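Local coordinates for geranyltranstransferase (IspA) (Helicobacter pylori, PDB 3LLW), which probably acts as a prenyltransferase of the FPP/GGPP synthase family, using magnesium to join isoprenoid diphosphates in isoprene biosynthesis, at residues A[166-169]-A[170-174]; A[225-228]-A[229-233]; A[259-262]-A[263-267]. One frame throughout, in Å; residues are numbered along the deposited sequence.

Interaction 1: residues A[166-169]-A[170-174]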
ATOM      1  N   ALA A 166     -13.296   9.202   0.275  1.00 36.39           N
ATOM      2  CA  ALA A 166     -13.323  10.379  -0.592  1.00 35.70           C
ATOM      3  C   ALA A 166     -14.715  11.012  -0.668  1.00 44.42           C
ATOM      4  O   ALA A 166     -14.846  12.255  -0.532  1.00 38.24           O
ATOM      5  CB  ALA A 166     -12.765  10.077  -1.966  1.00 33.94           C
ATOM      6  N   LEU A 167     -15.743  10.172  -0.829  1.00 38.02           N
ATOM      7  CA  LEU A 167     -17.133  10.649  -0.749  1.00 37.85           C
ATOM      8  C   LEU A 167     -17.456  11.271   0.599  1.00 27.36           C
ATOM      9  O   LEU A 167     -18.107  12.303   0.650  1.00 37.88           O
ATOM     10  CB  LEU A 167     -18.144   9.533  -1.019  1.00 22.79           C
ATOM     11  CG  LEU A 167     -18.013   8.783  -2.352  1.00 42.58           C
ATOM     12  CD1 LEU A 167     -18.774   7.442  -2.317  1.00 28.73           C
ATOM     13  CD2 LEU A 167     -18.448   9.637  -3.511  1.00 36.44           C
ATOM     14  N   ASP A 168     -17.049  10.618   1.684  1.00 30.99           N
ATOM     15  CA  ASP A 168     -17.363  11.115   3.021  1.00 40.81           C
ATOM     16  C   ASP A 168     -16.783  12.502   3.289  1.00 40.06           C
ATOM     17  O   ASP A 168     -17.456  13.346   3.868  1.00 46.66           O
ATOM     18  CB  ASP A 168     -16.899  10.150   4.108  1.00 45.00           C
ATOM     19  CG  ASP A 168     -17.554  10.434   5.461  1.00 46.78           C
ATOM     20  OD1 ASP A 168     -18.658  11.020   5.494  1.00 50.37           O
ATOM     21  OD2 ASP A 168     -16.970  10.064   6.496  1.00 56.47           O
ATOM     22  N   CYS A 169     -15.544  12.725   2.856  1.00 41.57           N
ATOM     23  CA  CYS A 169     -14.883  14.028   3.000  1.00 47.41           C
ATOM     24  C   CYS A 169     -15.462  15.064   2.077  1.00 45.04           C
ATOM     25  O   CYS A 169     -15.662  16.216   2.481  1.00 37.40           O
ATOM     26  CB  CYS A 169     -13.379  13.922   2.742  1.00 44.34           C
ATOM     27  SG  CYS A 169     -12.582  12.884   3.951  1.00 61.04           S
ATOM     28  N   TYR A 170     -15.723  14.655   0.836  1.00 39.81           N
ATOM     29  CA  TYR A 170     -16.175  15.594  -0.181  1.00 40.25           C
ATOM     30  C   TYR A 170     -17.567  16.129   0.127  1.00 44.97           C
ATOM     31  O   TYR A 170     -17.819  17.330  -0.034  1.00 48.93           O
ATOM     32  CB  TYR A 170     -16.121  14.994  -1.597  1.00 42.51           C
ATOM     33  CG  TYR A 170     -16.306  16.044  -2.657  1.00 40.17           C
ATOM     34  CD1 TYR A 170     -15.213  16.756  -3.156  1.00 43.05           C
ATOM     35  CD2 TYR A 170     -17.584  16.368  -3.126  1.00 35.58           C
ATOM     36  CE1 TYR A 170     -15.391  17.757  -4.103  1.00 41.74           C
ATOM     37  CE2 TYR A 170     -17.775  17.366  -4.054  1.00 31.89           C
ATOM     38  CZ  TYR A 170     -16.673  18.052  -4.547  1.00 41.64           C
ATOM     39  OH  TYR A 170     -16.868  19.032  -5.485  1.00 52.30           O
ATOM     40  N   PHE A 171     -18.455  15.248   0.584  1.00 40.52           N
ATOM     41  CA  PHE A 171     -19.837  15.624   0.855  1.00 45.58           C
ATOM     42  C   PHE A 171     -20.120  15.828   2.328  1.00 46.93           C
ATOM     43  O   PHE A 171     -21.226  15.562   2.787  1.00 54.30           O
ATOM     44  CB  PHE A 171     -20.798  14.583   0.267  1.00 39.34           C
ATOM     45  CG  PHE A 171     -20.716  14.476  -1.227  1.00 46.65           C
ATOM     46  CD1 PHE A 171     -21.333  15.422  -2.037  1.00 36.69           C
ATOM     47  CD2 PHE A 171     -20.015  13.440  -1.822  1.00 40.46           C
ATOM     48  CE1 PHE A 171     -21.251  15.338  -3.407  1.00 36.87           C
ATOM     49  CE2 PHE A 171     -19.920  13.349  -3.201  1.00 41.88           C
ATOM     50  CZ  PHE A 171     -20.541  14.282  -3.994  1.00 40.18           C
ATOM     51  N   GLU A 172     -19.130  16.330   3.051  1.00 56.10           N
ATOM     52  CA  GLU A 172     -19.229  16.529   4.492  1.00 66.12           C
ATOM     53  C   GLU A 172     -20.477  17.308   4.952  1.00 65.91           C
ATOM     54  O   GLU A 172     -21.207  16.860   5.849  1.00 69.54           O
ATOM     55  CB  GLU A 172     -17.944  17.174   5.033  1.00 68.12           C
ATOM     56  CG  GLU A 172     -17.729  16.960   6.537  1.00 84.05           C
ATOM     57  CD  GLU A 172     -17.851  15.493   6.956  1.00 91.80           C
ATOM     58  OE1 GLU A 172     -16.920  14.705   6.670  1.00 99.06           O
ATOM     59  OE2 GLU A 172     -18.877  15.135   7.578  1.00 86.62           O
ATOM     60  N   ASN A 173     -20.740  18.442   4.314  1.00 61.45           N
ATOM     61  CA  ASN A 173     -21.866  19.279   4.712  1.00 64.92           C
ATOM     62  C   ASN A 173     -23.056  19.205   3.739  1.00 60.30           C
ATOM     63  O   ASN A 173     -23.790  20.175   3.571  1.00 56.65           O
ATOM     64  CB  ASN A 173     -21.389  20.726   4.870  1.00 70.22           C
ATOM     65  CG  ASN A 173     -22.139  21.470   5.958  1.00 83.94           C
ATOM     66  OD1 ASN A 173     -23.078  22.224   5.683  1.00 84.70           O
ATOM     67  ND2 ASN A 173     -21.733  21.252   7.206  1.00 92.23           N
ATOM     68  N   THR A 174     -23.251  18.046   3.119  1.00 51.15           N
ATOM     69  CA  THR A 174     -24.201  17.903   2.024  1.00 44.24           C
ATOM     70  C   THR A 174     -25.109  16.700   2.255  1.00 41.94           C
ATOM     71  O   THR A 174     -24.615  15.590   2.459  1.00 43.61           O
ATOM     72  CB  THR A 174     -23.452  17.800   0.665  1.00 48.53           C
ATOM     73  OG1 THR A 174     -22.996  19.106   0.287  1.00 50.68           O
ATOM     74  CG2 THR A 174     -24.343  17.231  -0.462  1.00 42.90           C
TER

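Interaction 2: residues A[225-228]-A[229-233]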
ATOM      1  N   CYS A 225     -25.014  -2.514   8.947  1.00 47.21           N
ATOM      2  CA  CYS A 225     -25.581  -2.573  10.287  1.00 49.29           C
ATOM      3  C   CYS A 225     -24.642  -1.945  11.337  1.00 49.67           C
ATOM      4  O   CYS A 225     -25.053  -1.064  12.105  1.00 47.67           O
ATOM      5  CB  CYS A 225     -25.887  -4.022  10.640  1.00 53.71           C
ATOM      6  SG  CYS A 225     -26.969  -4.158  12.030  1.00 66.35           S
ATOM      7  N   PHE A 226     -23.381  -2.384  11.329  1.00 49.34           N
ATOM      8  CA  PHE A 226     -22.306  -1.792  12.124  1.00 52.34           C
ATOM      9  C   PHE A 226     -22.278  -0.260  12.001  1.00 50.39           C
ATOM     10  O   PHE A 226     -22.143   0.426  12.995  1.00 52.36           O
ATOM     11  CB  PHE A 226     -20.947  -2.414  11.738  1.00 55.53           C
ATOM     12  CG  PHE A 226     -19.751  -1.749  12.385  1.00 63.36           C
ATOM     13  CD1 PHE A 226     -19.020  -0.783  11.706  1.00 60.46           C
ATOM     14  CD2 PHE A 226     -19.350  -2.104  13.667  1.00 70.43           C
ATOM     15  CE1 PHE A 226     -17.924  -0.161  12.305  1.00 68.29           C
ATOM     16  CE2 PHE A 226     -18.246  -1.494  14.273  1.00 67.60           C
ATOM     17  CZ  PHE A 226     -17.536  -0.521  13.591  1.00 61.73           C
ATOM     18  N   GLN A 227     -22.436   0.260  10.783  1.00 54.16           N
ATOM     19  CA  GLN A 227     -22.368   1.699  10.526  1.00 48.92           C
ATOM     20  C   GLN A 227     -23.599   2.485  10.986  1.00 49.51           C
ATOM     21  O   GLN A 227     -23.469   3.589  11.548  1.00 53.28           O
ATOM     22  CB  GLN A 227     -22.092   1.946   9.040  1.00 51.52           C
ATOM     23  CG  GLN A 227     -21.742   3.378   8.688  1.00 47.90           C
ATOM     24  CD  GLN A 227     -20.635   3.972   9.549  1.00 57.56           C
ATOM     25  OE1 GLN A 227     -19.532   3.429   9.645  1.00 59.34           O
ATOM     26  NE2 GLN A 227     -20.927   5.107  10.174  1.00 48.64           N
ATOM     27  N   VAL A 228     -24.783   1.923  10.741  1.00 46.84           N
ATOM     28  CA  VAL A 228     -26.045   2.502  11.204  1.00 49.64           C
ATOM     29  C   VAL A 228     -26.027   2.618  12.731  1.00 53.39           C
ATOM     30  O   VAL A 228     -26.349   3.680  13.282  1.00 52.67           O
ATOM     31  CB  VAL A 228     -27.277   1.688  10.716  1.00 49.77           C
ATOM     32  CG1 VAL A 228     -28.575   2.258  11.271  1.00 53.07           C
ATOM     33  CG2 VAL A 228     -27.343   1.679   9.198  1.00 52.48           C
ATOM     34  N   LEU A 229     -25.607   1.547  13.406  1.00 52.39           N
ATOM     35  CA  LEU A 229     -25.420   1.597  14.861  1.00 54.42           C
ATOM     36  C   LEU A 229     -24.401   2.646  15.294  1.00 55.36           C
ATOM     37  O   LEU A 229     -24.625   3.351  16.270  1.00 54.78           O
ATOM     38  CB  LEU A 229     -25.022   0.235  15.417  1.00 51.74           C
ATOM     39  CG  LEU A 229     -26.148  -0.786  15.494  1.00 53.80           C
ATOM     40  CD1 LEU A 229     -25.529  -2.141  15.715  1.00 48.73           C
ATOM     41  CD2 LEU A 229     -27.135  -0.434  16.596  1.00 47.05           C
ATOM     42  N   ASP A 230     -23.297   2.757  14.558  1.00 56.43           N
ATOM     43  CA  ASP A 230     -22.280   3.769  14.844  1.00 60.37           C
ATOM     44  C   ASP A 230     -22.844   5.186  14.710  1.00 59.65           C
ATOM     45  O   ASP A 230     -22.588   6.041  15.554  1.00 58.76           O
ATOM     46  CB  ASP A 230     -21.057   3.573  13.943  1.00 66.59           C
ATOM     47  CG  ASP A 230     -19.755   3.977  14.625  1.00 81.13           C
ATOM     48  OD1 ASP A 230     -19.492   3.499  15.756  1.00 87.39           O
ATOM     49  OD2 ASP A 230     -18.990   4.764  14.025  1.00 87.23           O
ATOM     50  N   ASP A 231     -23.640   5.410  13.663  1.00 64.92           N
ATOM     51  CA  ASP A 231     -24.350   6.683  13.454  1.00 65.44           C
ATOM     52  C   ASP A 231     -25.274   7.053  14.623  1.00 64.64           C
ATOM     53  O   ASP A 231     -25.397   8.229  14.971  1.00 65.37           O
ATOM     54  CB  ASP A 231     -25.160   6.652  12.146  1.00 67.56           C
ATOM     55  CG  ASP A 231     -24.279   6.715  10.888  1.00 74.50           C
ATOM     56  OD1 ASP A 231     -23.043   6.893  11.016  1.00 77.95           O
ATOM     57  OD2 ASP A 231     -24.841   6.608   9.764  1.00 62.42           O
ATOM     58  N   ILE A 232     -25.909   6.049  15.224  1.00 63.08           N
ATOM     59  CA  ILE A 232     -26.833   6.261  16.340  1.00 62.45           C
ATOM     60  C   ILE A 232     -26.084   6.585  17.642  1.00 66.08           C
ATOM     61  O   ILE A 232     -26.555   7.395  18.443  1.00 65.69           O
ATOM     62  CB  ILE A 232     -27.789   5.059  16.499  1.00 57.44           C
ATOM     63  CG1 ILE A 232     -28.692   4.952  15.272  1.00 59.90           C
ATOM     64  CG2 ILE A 232     -28.667   5.181  17.736  1.00 53.63           C
ATOM     65  CD1 ILE A 232     -29.235   3.568  15.056  1.00 43.21           C
ATOM     66  N   ILE A 233     -24.911   5.977  17.826  1.00 69.66           N
ATOM     67  CA  ILE A 233     -24.066   6.229  19.001  1.00 74.54           C
ATOM     68  C   ILE A 233     -23.505   7.671  19.028  1.00 79.18           C
ATOM     69  O   ILE A 233     -23.333   8.253  20.099  1.00 77.42           O
ATOM     70  CB  ILE A 233     -22.922   5.164  19.147  1.00 73.64           C
ATOM     71  CG1 ILE A 233     -23.460   3.724  19.086  1.00 69.21           C
ATOM     72  CG2 ILE A 233     -22.130   5.349  20.443  1.00 78.91           C
ATOM     73  CD1 ILE A 233     -24.562   3.374  20.085  1.00 73.07           C
TER
HETATM   74  O   HOH W   1     -20.841   0.442  15.553  1.00 59.94           O

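Interaction 3: residues A[259-262]-A[263-267]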
ATOM      1  N   LEU A 259     -32.762   9.776   8.003  1.00 50.56           N
ATOM      2  CA  LEU A 259     -34.003   9.136   8.442  1.00 52.17           C
ATOM      3  C   LEU A 259     -34.647   9.735   9.692  1.00 56.35           C
ATOM      4  O   LEU A 259     -35.849   9.563   9.891  1.00 55.68           O
ATOM      5  CB  LEU A 259     -33.811   7.623   8.621  1.00 48.27           C
ATOM      6  CG  LEU A 259     -33.283   6.821   7.425  1.00 48.12           C
ATOM      7  CD1 LEU A 259     -32.957   5.396   7.836  1.00 51.59           C
ATOM      8  CD2 LEU A 259     -34.279   6.809   6.289  1.00 55.69           C
ATOM      9  N   GLY A 260     -33.866  10.446  10.512  1.00 54.89           N
ATOM     10  CA  GLY A 260     -34.320  10.885  11.837  1.00 50.27           C
ATOM     11  C   GLY A 260     -33.946   9.808  12.837  1.00 54.55           C
ATOM     12  O   GLY A 260     -33.795   8.637  12.462  1.00 53.08           O
ATOM     13  N   LEU A 261     -33.799  10.184  14.106  1.00 56.40           N
ATOM     14  CA  LEU A 261     -33.287   9.255  15.132  1.00 63.12           C
ATOM     15  C   LEU A 261     -34.159   8.028  15.387  1.00 65.61           C
ATOM     16  O   LEU A 261     -33.634   6.923  15.579  1.00 65.75           O
ATOM     17  CB  LEU A 261     -32.998   9.990  16.448  1.00 63.81           C
ATOM     18  CG  LEU A 261     -32.426   9.240  17.660  1.00 62.33           C
ATOM     19  CD1 LEU A 261     -31.130   8.506  17.355  1.00 60.59           C
ATOM     20  CD2 LEU A 261     -32.208  10.233  18.792  1.00 68.60           C
ATOM     21  N   GLU A 262     -35.478   8.234  15.378  1.00 70.20           N
ATOM     22  CA  GLU A 262     -36.457   7.173  15.624  1.00 72.57           C
ATOM     23  C   GLU A 262     -36.418   6.122  14.512  1.00 67.67           C
ATOM     24  O   GLU A 262     -36.288   4.923  14.782  1.00 65.72           O
ATOM     25  CB  GLU A 262     -37.866   7.766  15.718  1.00 77.28           C
ATOM     26  CG  GLU A 262     -38.771   7.113  16.752  1.00 90.90           C
ATOM     27  CD  GLU A 262     -38.918   7.948  18.024  1.00104.66           C
ATOM     28  OE1 GLU A 262     -40.043   8.009  18.573  1.00105.06           O
ATOM     29  OE2 GLU A 262     -37.916   8.553  18.473  1.00108.59           O
ATOM     30  N   ARG A 263     -36.514   6.592  13.268  1.00 63.91           N
ATOM     31  CA  ARG A 263     -36.485   5.726  12.093  1.00 61.88           C
ATOM     32  C   ARG A 263     -35.130   5.066  11.867  1.00 58.43           C
ATOM     33  O   ARG A 263     -35.076   3.935  11.377  1.00 59.26           O
ATOM     34  CB  ARG A 263     -36.890   6.491  10.840  1.00 64.36           C
ATOM     35  CG  ARG A 263     -38.370   6.806  10.716  1.00 73.58           C
ATOM     36  CD  ARG A 263     -38.650   7.354   9.320  1.00 92.23           C
ATOM     37  NE  ARG A 263     -39.774   8.288   9.289  1.00101.96           N
ATOM     38  CZ  ARG A 263     -39.976   9.188   8.330  1.00107.75           C
ATOM     39  NH1 ARG A 263     -41.026   9.999   8.392  1.00110.63           N
ATOM     40  NH2 ARG A 263     -39.130   9.287   7.310  1.00109.20           N
ATOM     41  N   ALA A 264     -34.043   5.763  12.219  1.00 54.62           N
ATOM     42  CA  ALA A 264     -32.699   5.157  12.179  1.00 55.39           C
ATOM     43  C   ALA A 264     -32.591   4.023  13.187  1.00 55.90           C
ATOM     44  O   ALA A 264     -32.045   2.954  12.874  1.00 53.35           O
ATOM     45  CB  ALA A 264     -31.606   6.195  12.418  1.00 56.11           C
ATOM     46  N   ASN A 265     -33.137   4.252  14.386  1.00 57.13           N
ATOM     47  CA  ASN A 265     -33.199   3.213  15.404  1.00 58.65           C
ATOM     48  C   ASN A 265     -33.969   1.984  14.950  1.00 59.29           C
ATOM     49  O   ASN A 265     -33.502   0.869  15.161  1.00 60.19           O
ATOM     50  CB  ASN A 265     -33.760   3.744  16.720  1.00 63.61           C
ATOM     51  CG  ASN A 265     -32.668   4.175  17.685  1.00 70.42           C
ATOM     52  OD1 ASN A 265     -31.891   3.346  18.181  1.00 69.34           O
ATOM     53  ND2 ASN A 265     -32.603   5.475  17.958  1.00 61.38           N
ATOM     54  N   ASN A 266     -35.118   2.191  14.303  1.00 58.19           N
ATOM     55  CA  ASN A 266     -35.920   1.077  13.801  1.00 59.29           C
ATOM     56  C   ASN A 266     -35.251   0.291  12.683  1.00 54.69           C
ATOM     57  O   ASN A 266     -35.303  -0.940  12.670  1.00 56.83           O
ATOM     58  CB  ASN A 266     -37.301   1.529  13.338  1.00 66.42           C
ATOM     59  CG  ASN A 266     -38.203   0.347  12.995  1.00 77.14           C
ATOM     60  OD1 ASN A 266     -38.623  -0.401  13.878  1.00 73.50           O
ATOM     61  ND2 ASN A 266     -38.477   0.162  11.707  1.00 79.96           N
ATOM     62  N   TYR A 267     -34.617   1.014  11.762  1.00 54.83           N
ATOM     63  CA  TYR A 267     -33.803   0.421  10.699  1.00 49.84           C
ATOM     64  C   TYR A 267     -32.712  -0.495  11.239  1.00 49.77           C
ATOM     65  O   TYR A 267     -32.557  -1.638  10.775  1.00 46.02           O
ATOM     66  CB  TYR A 267     -33.195   1.531   9.841  1.00 49.09           C
ATOM     67  CG  TYR A 267     -32.434   1.090   8.608  1.00 43.95           C
ATOM     68  CD1 TYR A 267     -32.795  -0.058   7.890  1.00 44.45           C
ATOM     69  CD2 TYR A 267     -31.365   1.853   8.132  1.00 48.69           C
ATOM     70  CE1 TYR A 267     -32.094  -0.444   6.753  1.00 38.78           C
ATOM     71  CE2 TYR A 267     -30.660   1.475   6.998  1.00 43.56           C
ATOM     72  CZ  TYR A 267     -31.037   0.327   6.312  1.00 41.76           C
ATOM     73  OH  TYR A 267     -30.352  -0.033   5.184  1.00 44.88           O
TER
HETATM   74  O   HOH W   2     -37.152   9.272  12.761  1.00 77.60           O

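Interaction 1: residues A[166-169]-A[170-174]
The ring of Phe-171 meets the carbonyl of Leu-167 at one edge, near the ring plane, with CD2 3.3 Å from Leu-167 O. One face of the same ring carries Tyr-170 CD2, 3.6 Å above the plane and over the centre, while Phe-171 CE1 lies at the edge of the tyrosine ring and in its plane. Phe-171 CG stands anti to its own carbonyl carbon (chi1 -63°), which sends the ring back along the helix beside Leu-167; the two side chains point the same way, and Leu-167 CD2 rests 4.0 Å from Phe-171 CE2. Both rings also meet the second subunit: Tyr-170 against His-33 and Phe-171 against Phe-32 of that subunit.

This is how helix 161-170 ends in the mainly helical fold of the trans-prenyltransferases. Tyr-170 N still bonds Ala-166 O at 2.9 Å and Phe-171 N bonds Leu-167 O at 3.0 Å; Phe-171 then leaves helical geometry and opens a type I turn, closed by Thr-174 N on Phe-171 O at 3.2 Å. Asp-168, which completes the Gly-Gln-x-x-Asp signature of trans-prenyltransferases, has its OD2 in a salt bridge with Lys-188. Its other oxygen, OD1, lies 4.2 Å from Glu-172 OE1. Bent at chi2, the glutamate chain folds back over the last helical turn and brings OE1 to 3.2 Å from Asp-168 O, a meeting of two acceptors rather than a bond. The side chain of Glu-172 packs against Lys-252.

Interaction 2: residues A[225-228]-A[229-233]
Gln-227 and Asp-231, one helical turn apart, join their side chains by a hydrogen bond from NE2 to OD1 of 2.9 Å, distinctly bent at 139°. The acceptor lies in the plane of the Gln-227 amide, but NE2 comes to OD1 from above the carboxylate plane; the two planes are 60° apart. With CG anti to the backbone N (chi1 -169°) and a bend at chi2, the glutamine chain swings its amide forward along the helix to the aspartate.

The backbone bonds step along the helix in the i to i+4 pattern, from Leu-229 N to Cys-225 O (3.0 Å) through to Ile-232 N on Val-228 O (3.1 Å). Separately, water 1 donates to Phe-226 O at 2.9 Å and, weakly, to Asp-230 OD1 at 3.3 Å, while sitting over one face of the Phe-226 ring toward its rim.

Apolar contacts are looser. Val-228 CG1 and Ile-232 CD1 lie 4.1 Å apart where their side chains cross, on the side packed against helices 255-259 and 261-279; Cys-225 SG and Leu-229 CD1 lie 4.4 Å apart, near Phe-301.

Asp-230 and Asp-231 begin the second Asp-Asp-x-x-Asp motif of the family, which in relatives helps bind the magnesium-diphosphate complex. Gln-227 also bonds Thr-189 OG1 through OE1, and Asp-231 OD2 accepts from Phe-255 N. Held at both ends, the glutamine amide has its flip fixed, and the carboxylate of Asp-231 is tied both to its own helix and to the start of helix 255-259.

Interaction 3: residues A[259-262]-A[263-267]
Gly-260, at the N-cap of helix 261-279, breaks from the preceding helix with a positive phi of 91° and offers its carbonyl to Ala-264 N at 2.9 Å. The next carbonyl forward, Leu-261 O, is gripped twice by Asn-265, whose backbone N and side-chain ND2 both come to 3.0 Å from opposite faces of the carbonyl plane. The side-chain bond is bent (138°), its donor standing well above that plane. Leu-261 CG lies anti to the backbone N (chi1 -179°), which carries the leucine alongside the amide until CD1 is 3.4 Å from Asn-265 ND2.

Gly-260 alone separates the short helix 255-259 from helix 261-279, and Leu-261 and Ala-264 both pack back on Val-256. Water 2 bridges the break, donating to Leu-259 O at 3.2 Å and accepting from Arg-263 N at 2.8 Å. Leu-259 O also touches the aliphatic start of the arginine chain, 3.4 Å from Arg-263 CB. Leu-259 reaches farther by its tip: CD1 touches Tyr-267 CD2 at 3.9 Å, at a slant to the ring, which itself leans on Leu-224 and Val-228 of helix 209-236.

Overall arrangement
Interactions 2 and 3 form one packed unit, their centres 11 Å apart: Ile-232 CD1 of interaction 2 lies 3.6 Å from Ala-264 O of interaction 3. Interaction 1 touches neither; its centre is 18 Å from that of interaction 2 and 21 Å from that of interaction 3. It borders the magnesium-binding Asp-94 and Asp-100, their side chains about 5 Å from those of Cys-169 and Glu-172 respectively; no magnesium is bound to this chain. The Asp-230 side chain of interaction 2 is about 10 Å from that of Asp-94, consistent with two aspartate-rich motifs facing one pocket, and that of Phe-226 about 4 Å from a bound sulfate ion, probably from the crystallisation liquor.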